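Local structure of methanogen homoaconitase large subunit (Methanocaldococcus jannaschii, 4KP2) at residues C142-T152 / K238-T248; Q121-P130 / D250-L258. The protein forms the large subunit of an iron-sulfur hydro-lyase that dehydrates (R)-homocitrate to cis-homoaconitate and hydrates this to homoisocitrate, in the pathway to 2-oxosuberate. All blocks are in the same frame, centred on the assembly; numbering follows the deposited sequence.

Contact 1. Residues C142-T152 / K238-T248; sequences CTHGAFGAFAT and KTGVIEADEIT
Thr-239 meets three successive residues of the facing segment, Phe-150 to Thr-152, and shows how one small side chain can serve both polar and apolar ends. Its CB lies 3.3 Å from Ala-151 O and also rests against the CG2 methyl of Thr-152, whose side chain crosses it at about a right angle. From CB the hydroxyl points anti to its own backbone N (chi1 -175°), which brings OG1 to 2.6 Å from Ala-151 O and lets it donate a hydrogen bond, the donor tilted from the carbonyl plane. The other branch, CG2, reaches Phe-150 CE1 at 3.7 Å, approaching the ring obliquely. Thr-152 CG2 in turn fits against Lys-238 O.

These contacts join two sheets of the aconitase-type alpha/beta fold: 150-153 is the outermost strand of a parallel sheet, with 133-136 beside it, whereas 239-242 pairs with 208-213 in a separate mixed sheet. The two strands run roughly antiparallel, at 156°, without forming a ladder. Backbone pairing shifts instead to the turn before strand 150-153, where Ile-242 N donates an almost straight bond (170°) to Gly-145 O from above the carbonyl plane. Close by, Gly-145 CA makes a C-H...O contact with Gly-240 O at 3.2 Å; a side chain at this glycine would run into that oxygen. Further along, Ala-244 CB sits 3.6 Å from Phe-147 O. Asp-245 then N-caps the next helix: its OD1 accepts a bond from Thr-248 OG1 and a weak one from Thr-248 N, while Arg-225 pairs with the same carboxylate oxygen.

Contact 2. Residues Q121-P130 / D250-L258; sequences QILAENYVLP and DYLKKERGL
Hydrogen bonding centres on Arg-256, whose chain runs extended from CG to NE (chi2 173°, chi3 178°) alongside the end of helix 119-126, carrying the guanidinium to the carbonyls there. NH1 donates twice: to Ala-124 O at 3.1 Å, nearly straight and within the guanidinium plane although well above the carbonyl plane, and to Val-128 O at 2.5 Å along a more bent path. NH2 adds a weak bond to Val-128 O. Tyr-251 OH also donates weakly to Ala-124 O, which lies at the edge of the tyrosine ring.

Packing on both faces restrains the tilt of the planar guanidinium. Tyr-127 N sits over the centre of one face, 3.3 Å from Arg-256 CZ, and Leu-252 CD2 lies over the opposite one, 3.6 Å from Arg-256 CZ. An apolar patch continues outward, with Leu-252 CD1 against Leu-129 CD2 at 4.1 Å and near Pro-130 CD.

Among the charged groups, Glu-125 OE2 receives a straight bond from Gln-121 NE2, while its OE1 accepts from Ser-355. Glu-255 OE1 comes within 4.6 Å of Glu-125 OE2, and a salt bridge to Lys-357 probably eases that like-charge proximity.

A methionine in place of Arg-256 would probably leave the Ala-124 and Val-128 carbonyls without these donors and free the turn to shift. With its positive group among carbonyls at a helix C-terminus, the arginine is likely to be stabilised by the negative end of the helix dipole.

Overall arrangement
The centres of contact 1 and contact 2 lie 13 Å apart, and the chain order is nested: 121-130, 142-152, 238-248, then 250-258, so contact 1 closes inside the loop of contact 2. Helix 246-254 serves both, its start belonging to one and its end to the other. Phe-147 bridges them directly, its CZ 3.4 Å from Ala-124 O and its backbone O against Pro-130 CB. Together the contacts tie strand 239-242 and the helix after it to the edge of the parallel sheet and to helix 119-126. Gln-121 on that helix lies about 6 Å, between side chains, from Cys-323, a predicted cluster ligand, placing this packing beside the probable iron-sulfur site.

Contact 1. Residues C142-T152 / K238-T248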
loop_
_atom_site.group_PDB
_atom_site.type_symbol
_atom_site.label_atom_id
_atom_site.label_comp_id
_atom_site.label_asym_id
_atom_site.label_seq_id
_atom_site.Cartn_x
_atom_site.Cartn_y
_atom_site.Cartn_z
ATOM N N CYS A 142 9.694 18.524 15.383
ATOM C CA CYS A 142 9.403 18.916 16.760
ATOM C C CYS A 142 8.883 17.754 17.607
ATOM O O CYS A 142 8.813 17.854 18.832
ATOM C CB CYS A 142 8.393 20.065 16.779
ATOM S SG CYS A 142 6.866 19.729 15.866
ATOM N N THR A 143 8.519 16.659 16.945
ATOM C CA THR A 143 8.025 15.460 17.614
ATOM C C THR A 143 9.041 14.914 18.615
ATOM O O THR A 143 8.673 14.394 19.670
ATOM C CB THR A 143 7.691 14.358 16.584
ATOM O OG1 THR A 143 6.787 14.877 15.601
ATOM C CG2 THR A 143 7.060 13.151 17.261
ATOM N N HIS A 144 10.321 15.058 18.286
ATOM C CA HIS A 144 11.399 14.485 19.087
ATOM C C HIS A 144 11.729 15.316 20.322
ATOM O O HIS A 144 12.766 15.116 20.956
ATOM C CB HIS A 144 12.647 14.300 18.224
ATOM C CG HIS A 144 12.374 13.628 16.915
ATOM N ND1 HIS A 144 12.062 12.289 16.819
ATOM C CD2 HIS A 144 12.356 14.111 15.653
ATOM C CE1 HIS A 144 11.868 11.976 15.551
ATOM N NE2 HIS A 144 12.040 13.062 14.821
ATOM N N GLY A 145 10.845 16.247 20.659
ATOM C CA GLY A 145 10.987 17.024 21.875
ATOM C C GLY A 145 10.417 16.259 23.052
ATOM O O GLY A 145 10.521 16.691 24.200
ATOM N N ALA A 146 9.812 15.112 22.758
ATOM C CA ALA A 146 9.237 14.257 23.787
ATOM C C ALA A 146 10.328 13.491 24.525
ATOM O O ALA A 146 10.087 12.907 25.582
ATOM C CB ALA A 146 8.237 13.296 23.172
ATOM N N PHE A 147 11.529 13.495 23.954
ATOM C CA PHE A 147 12.681 12.849 24.568
ATOM C C PHE A 147 13.437 13.828 25.457
ATOM O O PHE A 147 14.384 13.451 26.147
ATOM C CB PHE A 147 13.617 12.297 23.492
ATOM C CG PHE A 147 13.069 11.105 22.766
ATOM C CD1 PHE A 147 12.220 11.264 21.683
ATOM C CD2 PHE A 147 13.403 9.822 23.165
ATOM C CE1 PHE A 147 11.714 10.165 21.013
ATOM C CE2 PHE A 147 12.902 8.720 22.502
ATOM C CZ PHE A 147 12.055 8.891 21.423
ATOM N N GLY A 148 13.012 15.086 25.437
ATOM C CA GLY A 148 13.677 16.124 26.200
ATOM C C GLY A 148 14.825 16.723 25.416
ATOM O O GLY A 148 15.826 17.158 25.984
ATOM N N ALA A 149 14.677 16.738 24.095
ATOM C CA ALA A 149 15.703 17.280 23.217
ATOM C C ALA A 149 15.135 18.391 22.345
ATOM O O ALA A 149 13.983 18.330 21.920
ATOM C CB ALA A 149 16.295 16.180 22.354
ATOM N N PHE A 150 15.947 19.408 22.086
ATOM C CA PHE A 150 15.528 20.516 21.241
ATOM C C PHE A 150 15.550 20.090 19.778
ATOM O O PHE A 150 16.616 19.902 19.191
ATOM C CB PHE A 150 16.435 21.728 21.459
ATOM C CG PHE A 150 15.959 22.972 20.766
ATOM C CD1 PHE A 150 15.084 23.841 21.395
ATOM C CD2 PHE A 150 16.385 23.271 19.484
ATOM C CE1 PHE A 150 14.643 24.986 20.756
ATOM C CE2 PHE A 150 15.947 24.412 18.841
ATOM C CZ PHE A 150 15.076 25.270 19.479
ATOM N N ALA A 151 14.368 19.939 19.194
ATOM C CA ALA A 151 14.256 19.462 17.821
ATOM C C ALA A 151 13.375 20.367 16.967
ATOM O O ALA A 151 12.221 20.624 17.306
ATOM C CB ALA A 151 13.728 18.037 17.800
ATOM N N THR A 152 13.930 20.849 15.859
ATOM C CA THR A 152 13.198 21.719 14.945
ATOM C C THR A 152 13.361 21.267 13.498
ATOM O O THR A 152 14.239 20.465 13.183
ATOM C CB THR A 152 13.662 23.183 15.059
ATOM O OG1 THR A 152 15.085 23.249 14.905
ATOM C CG2 THR A 152 13.277 23.764 16.412
ATOM N N LYS A 238 7.743 26.762 17.269
ATOM C CA LYS A 238 9.026 26.409 16.682
ATOM C C LYS A 238 9.359 24.965 17.031
ATOM O O LYS A 238 9.928 24.234 16.222
ATOM C CB LYS A 238 10.121 27.345 17.193
ATOM C CG LYS A 238 11.448 27.204 16.468
ATOM C CD LYS A 238 11.304 27.559 14.997
ATOM C CE LYS A 238 12.638 27.461 14.272
ATOM N NZ LYS A 238 12.515 27.820 12.832
ATOM N N THR A 239 8.997 24.567 18.247
ATOM C CA THR A 239 9.194 23.199 18.707
ATOM C C THR A 239 8.357 22.924 19.950
ATOM O O THR A 239 7.914 23.849 20.633
ATOM C CB THR A 239 10.673 22.906 19.034
ATOM O OG1 THR A 239 10.829 21.521 19.361
ATOM C CG2 THR A 239 11.144 23.757 20.207
ATOM N N GLY A 240 8.138 21.645 20.232
ATOM C CA GLY A 240 7.446 21.235 21.439
ATOM C C GLY A 240 8.319 20.278 22.222
ATOM O O GLY A 240 8.746 19.253 21.695
ATOM N N VAL A 241 8.593 20.610 23.480
ATOM C CA VAL A 241 9.508 19.809 24.287
ATOM C C VAL A 241 8.882 19.349 25.606
ATOM O O VAL A 241 8.135 20.090 26.248
ATOM C CB VAL A 241 10.838 20.564 24.545
ATOM C CG1 VAL A 241 10.610 21.789 25.419
ATOM C CG2 VAL A 241 11.878 19.638 25.161
ATOM N N ILE A 242 9.181 18.111 25.989
ATOM C CA ILE A 242 8.699 17.546 27.243
ATOM C C ILE A 242 9.870 17.053 28.088
ATOM O O ILE A 242 10.767 16.375 27.584
ATOM C CB ILE A 242 7.713 16.385 26.996
ATOM C CG1 ILE A 242 6.423 16.913 26.367
ATOM C CG2 ILE A 242 7.399 15.653 28.291
ATOM C CD1 ILE A 242 5.373 15.855 26.149
ATOM N N GLU A 243 9.855 17.404 29.372
ATOM C CA GLU A 243 10.912 17.019 30.298
ATOM C C GLU A 243 11.064 15.504 30.386
ATOM O O GLU A 243 10.078 14.775 30.502
ATOM C CB GLU A 243 10.631 17.607 31.682
ATOM C CG GLU A 243 11.728 17.368 32.706
ATOM C CD GLU A 243 11.432 18.036 34.033
ATOM O OE1 GLU A 243 11.454 19.284 34.090
ATOM O OE2 GLU A 243 11.168 17.313 35.017
ATOM N N ALA A 244 12.308 15.038 30.325
ATOM C CA ALA A 244 12.599 13.610 30.344
ATOM C C ALA A 244 12.514 13.036 31.754
ATOM O O ALA A 244 12.974 13.650 32.715
ATOM C CB ALA A 244 13.970 13.344 29.747
ATOM N N ASP A 245 11.924 11.851 31.867
ATOM C CA ASP A 245 11.793 11.185 33.155
ATOM C C ASP A 245 12.019 9.685 33.012
ATOM O O ASP A 245 12.511 9.221 31.985
ATOM C CB ASP A 245 10.415 11.454 33.760
ATOM C CG ASP A 245 9.291 10.857 32.938
ATOM O OD1 ASP A 245 9.477 10.673 31.717
ATOM O OD2 ASP A 245 8.220 10.572 33.515
ATOM N N GLU A 246 11.650 8.936 34.046
ATOM C CA GLU A 246 11.840 7.488 34.060
ATOM C C GLU A 246 11.084 6.788 32.933
ATOM O O GLU A 246 11.544 5.777 32.404
ATOM C CB GLU A 246 11.421 6.904 35.410
ATOM C CG GLU A 246 12.583 6.465 36.286
ATOM C CD GLU A 246 13.455 7.624 36.732
ATOM O OE1 GLU A 246 12.946 8.762 36.809
ATOM O OE2 GLU A 246 14.651 7.393 37.009
ATOM N N ILE A 247 9.926 7.331 32.575
ATOM C CA ILE A 247 9.122 6.772 31.493
ATOM C C ILE A 247 9.868 6.893 30.169
ATOM O O ILE A 247 9.787 6.008 29.313
ATOM C CB ILE A 247 7.755 7.473 31.391
ATOM C CG1 ILE A 247 7.003 7.358 32.718
ATOM C CG2 ILE A 247 6.927 6.882 30.259
ATOM C CD1 ILE A 247 5.620 7.961 32.690
ATOM N N THR A 248 10.604 7.988 30.013
ATOM C CA THR A 248 11.401 8.212 28.814
ATOM C C THR A 248 12.526 7.185 28.712
ATOM O O THR A 248 12.813 6.674 27.629
ATOM C CB THR A 248 12.001 9.633 28.793
ATOM O OG1 THR A 248 10.955 10.600 28.943
ATOM C CG2 THR A 248 12.735 9.886 27.485
#

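Contact 2. Residues Q121-P130 / D250-L258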
loop_
_atom_site.group_PDB
_atom_site.type_symbol
_atom_site.label_atom_id
_atom_site.label_comp_id
_atom_site.label_asym_id
_atom_site.label_seq_id
_atom_site.Cartn_x
_atom_site.Cartn_y
_atom_site.Cartn_z
ATOM N N GLN A 121 9.292 8.299 13.326
ATOM C CA GLN A 121 9.077 7.094 14.117
ATOM C C GLN A 121 10.360 6.274 14.215
ATOM O O GLN A 121 10.701 5.767 15.283
ATOM C CB GLN A 121 7.951 6.250 13.519
ATOM C CG GLN A 121 7.600 5.020 14.341
ATOM C CD GLN A 121 7.051 5.368 15.711
ATOM O OE1 GLN A 121 6.441 6.421 15.902
ATOM N NE2 GLN A 121 7.266 4.480 16.677
ATOM N N ILE A 122 11.063 6.148 13.094
ATOM C CA ILE A 122 12.347 5.455 13.061
ATOM C C ILE A 122 13.356 6.174 13.947
ATOM O O ILE A 122 14.105 5.548 14.699
ATOM C CB ILE A 122 12.903 5.375 11.625
ATOM C CG1 ILE A 122 12.020 4.476 10.761
ATOM C CG2 ILE A 122 14.335 4.859 11.627
ATOM C CD1 ILE A 122 12.485 4.366 9.327
ATOM N N LEU A 123 13.354 7.501 13.860
ATOM C CA LEU A 123 14.274 8.331 14.626
ATOM C C LEU A 123 14.032 8.172 16.124
ATOM O O LEU A 123 14.965 8.227 16.925
ATOM C CB LEU A 123 14.116 9.798 14.221
ATOM C CG LEU A 123 15.394 10.605 13.996
ATOM C CD1 LEU A 123 16.271 9.921 12.964
ATOM C CD2 LEU A 123 15.053 12.018 13.552
ATOM N N ALA A 124 12.772 7.972 16.494
ATOM C CA ALA A 124 12.399 7.797 17.892
ATOM C C ALA A 124 12.681 6.378 18.367
ATOM O O ALA A 124 12.828 6.131 19.565
ATOM C CB ALA A 124 10.932 8.139 18.094
ATOM N N GLU A 125 12.759 5.447 17.423
ATOM C CA GLU A 125 12.923 4.038 17.759
ATOM C C GLU A 125 14.373 3.604 17.929
ATOM O O GLU A 125 14.633 2.533 18.474
ATOM C CB GLU A 125 12.255 3.151 16.706
ATOM C CG GLU A 125 10.752 3.027 16.851
ATOM C CD GLU A 125 10.147 2.113 15.804
ATOM O OE1 GLU A 125 10.913 1.537 15.001
ATOM O OE2 GLU A 125 8.907 1.972 15.783
ATOM N N ASN A 126 15.318 4.421 17.468
ATOM C CA ASN A 126 16.711 3.983 17.456
ATOM C C ASN A 126 17.766 5.089 17.386
ATOM O O ASN A 126 18.937 4.808 17.129
ATOM C CB ASN A 126 16.928 2.990 16.308
ATOM C CG ASN A 126 18.025 1.986 16.600
ATOM O OD1 ASN A 126 19.169 2.159 16.180
ATOM N ND2 ASN A 126 17.682 0.928 17.325
ATOM N N TYR A 127 17.374 6.338 17.618
ATOM C CA TYR A 127 18.331 7.436 17.483
ATOM C C TYR A 127 18.234 8.532 18.545
ATOM O O TYR A 127 19.193 8.774 19.278
ATOM C CB TYR A 127 18.245 8.053 16.085
ATOM C CG TYR A 127 18.635 7.106 14.974
ATOM C CD1 TYR A 127 19.967 6.792 14.742
ATOM C CD2 TYR A 127 17.674 6.528 14.157
ATOM C CE1 TYR A 127 20.331 5.927 13.728
ATOM C CE2 TYR A 127 18.029 5.662 13.140
ATOM C CZ TYR A 127 19.359 5.365 12.932
ATOM O OH TYR A 127 19.720 4.503 11.921
ATOM N N VAL A 128 17.084 9.194 18.616
ATOM C CA VAL A 128 16.924 10.384 19.454
ATOM C C VAL A 128 17.164 10.154 20.947
ATOM O O VAL A 128 16.402 9.452 21.613
ATOM C CB VAL A 128 15.533 11.020 19.273
ATOM C CG1 VAL A 128 15.384 12.226 20.185
ATOM C CG2 VAL A 128 15.316 11.415 17.821
ATOM N N LEU A 129 18.227 10.765 21.463
ATOM C CA LEU A 129 18.524 10.735 22.890
ATOM C C LEU A 129 18.180 12.081 23.518
ATOM O O LEU A 129 18.157 13.096 22.826
ATOM C CB LEU A 129 20.001 10.413 23.124
ATOM C CG LEU A 129 20.448 8.972 22.882
ATOM C CD1 LEU A 129 21.944 8.838 23.119
ATOM C CD2 LEU A 129 19.675 8.023 23.778
ATOM N N PRO A 130 17.896 12.090 24.830
ATOM C CA PRO A 130 17.611 13.339 25.547
ATOM C C PRO A 130 18.751 14.351 25.441
ATOM O O PRO A 130 19.891 13.971 25.180
ATOM C CB PRO A 130 17.452 12.875 26.996
ATOM C CG PRO A 130 16.963 11.478 26.879
ATOM C CD PRO A 130 17.668 10.909 25.681
ATOM N N ASP A 250 12.544 4.200 30.103
ATOM C CA ASP A 250 11.956 2.876 29.930
ATOM C C ASP A 250 11.701 2.578 28.458
ATOM O O ASP A 250 11.815 1.435 28.016
ATOM C CB ASP A 250 10.655 2.753 30.726
ATOM C CG ASP A 250 10.881 2.791 32.224
ATOM O OD1 ASP A 250 11.972 2.380 32.674
ATOM O OD2 ASP A 250 9.967 3.229 32.954
ATOM N N TYR A 251 11.351 3.616 27.704
ATOM C CA TYR A 251 11.118 3.486 26.273
ATOM C C TYR A 251 12.424 3.216 25.537
ATOM O O TYR A 251 12.444 2.521 24.521
ATOM C CB TYR A 251 10.463 4.757 25.731
ATOM C CG TYR A 251 10.273 4.771 24.231
ATOM C CD1 TYR A 251 9.192 4.129 23.641
ATOM C CD2 TYR A 251 11.171 5.438 23.404
ATOM C CE1 TYR A 251 9.016 4.143 22.270
ATOM C CE2 TYR A 251 11.002 5.456 22.035
ATOM C CZ TYR A 251 9.923 4.808 21.472
ATOM O OH TYR A 251 9.753 4.827 20.107
ATOM N N LEU A 252 13.514 3.768 26.059
ATOM C CA LEU A 252 14.825 3.590 25.450
ATOM C C LEU A 252 15.397 2.214 25.774
ATOM O O LEU A 252 16.416 1.808 25.215
ATOM C CB LEU A 252 15.785 4.692 25.905
ATOM C CG LEU A 252 15.339 6.122 25.594
ATOM C CD1 LEU A 252 16.375 7.126 26.069
ATOM C CD2 LEU A 252 15.070 6.284 24.108
ATOM N N LYS A 253 14.737 1.502 26.681
ATOM C CA LYS A 253 15.133 0.141 27.017
ATOM C C LYS A 253 14.412 -0.862 26.129
ATOM O O LYS A 253 14.999 -1.842 25.667
ATOM C CB LYS A 253 14.824 -0.166 28.483
ATOM C CG LYS A 253 15.648 0.627 29.476
ATOM C CD LYS A 253 15.532 0.034 30.868
ATOM C CE LYS A 253 14.081 -0.056 31.311
ATOM N NZ LYS A 253 13.949 -0.711 32.642
ATOM N N LYS A 254 13.130 -0.608 25.896
ATOM C CA LYS A 254 12.284 -1.506 25.123
ATOM C C LYS A 254 12.625 -1.478 23.632
ATOM O O LYS A 254 12.482 -2.483 22.934
ATOM C CB LYS A 254 10.813 -1.142 25.356
ATOM C CG LYS A 254 9.835 -1.663 24.322
ATOM C CD LYS A 254 8.407 -1.336 24.725
ATOM C CE LYS A 254 7.461 -1.409 23.539
ATOM N NZ LYS A 254 7.739 -0.329 22.551
ATOM N N GLU A 255 13.106 -0.333 23.156
ATOM C CA GLU A 255 13.322 -0.132 21.726
ATOM C C GLU A 255 14.751 -0.407 21.250
ATOM O O GLU A 255 14.979 -1.300 20.433
ATOM C CB GLU A 255 12.902 1.284 21.322
ATOM C CG GLU A 255 11.435 1.596 21.578
ATOM C CD GLU A 255 10.502 0.823 20.664
ATOM O OE1 GLU A 255 10.953 0.379 19.589
ATOM O OE2 GLU A 255 9.316 0.663 21.020
ATOM N N ARG A 256 15.708 0.364 21.759
ATOM C CA ARG A 256 17.074 0.334 21.244
ATOM C C ARG A 256 17.985 -0.563 22.069
ATOM O O ARG A 256 19.152 -0.238 22.285
ATOM C CB ARG A 256 17.649 1.750 21.232
ATOM C CG ARG A 256 16.624 2.816 20.903
ATOM C CD ARG A 256 17.192 4.213 21.069
ATOM N NE ARG A 256 16.217 5.234 20.699
ATOM C CZ ARG A 256 16.435 6.540 20.792
ATOM N NH1 ARG A 256 15.489 7.398 20.432
ATOM N NH2 ARG A 256 17.596 6.989 21.248
ATOM N N GLY A 257 17.460 -1.696 22.523
ATOM C CA GLY A 257 18.197 -2.535 23.446
ATOM C C GLY A 257 18.232 -1.831 24.787
ATOM O O GLY A 257 17.541 -0.830 24.973
ATOM N N LEU A 258 19.033 -2.330 25.722
ATOM C CA LEU A 258 19.064 -1.720 27.047
ATOM C C LEU A 258 20.275 -2.076 27.894
ATOM O O LEU A 258 21.050 -2.977 27.571
ATOM C CB LEU A 258 17.795 -2.072 27.831
ATOM C CG LEU A 258 17.764 -3.395 28.599
ATOM C CD1 LEU A 258 16.559 -3.430 29.527
ATOM C CD2 LEU A 258 17.745 -4.587 27.655
HETATM O O HOH W 1 7.950 1.338 17.893
#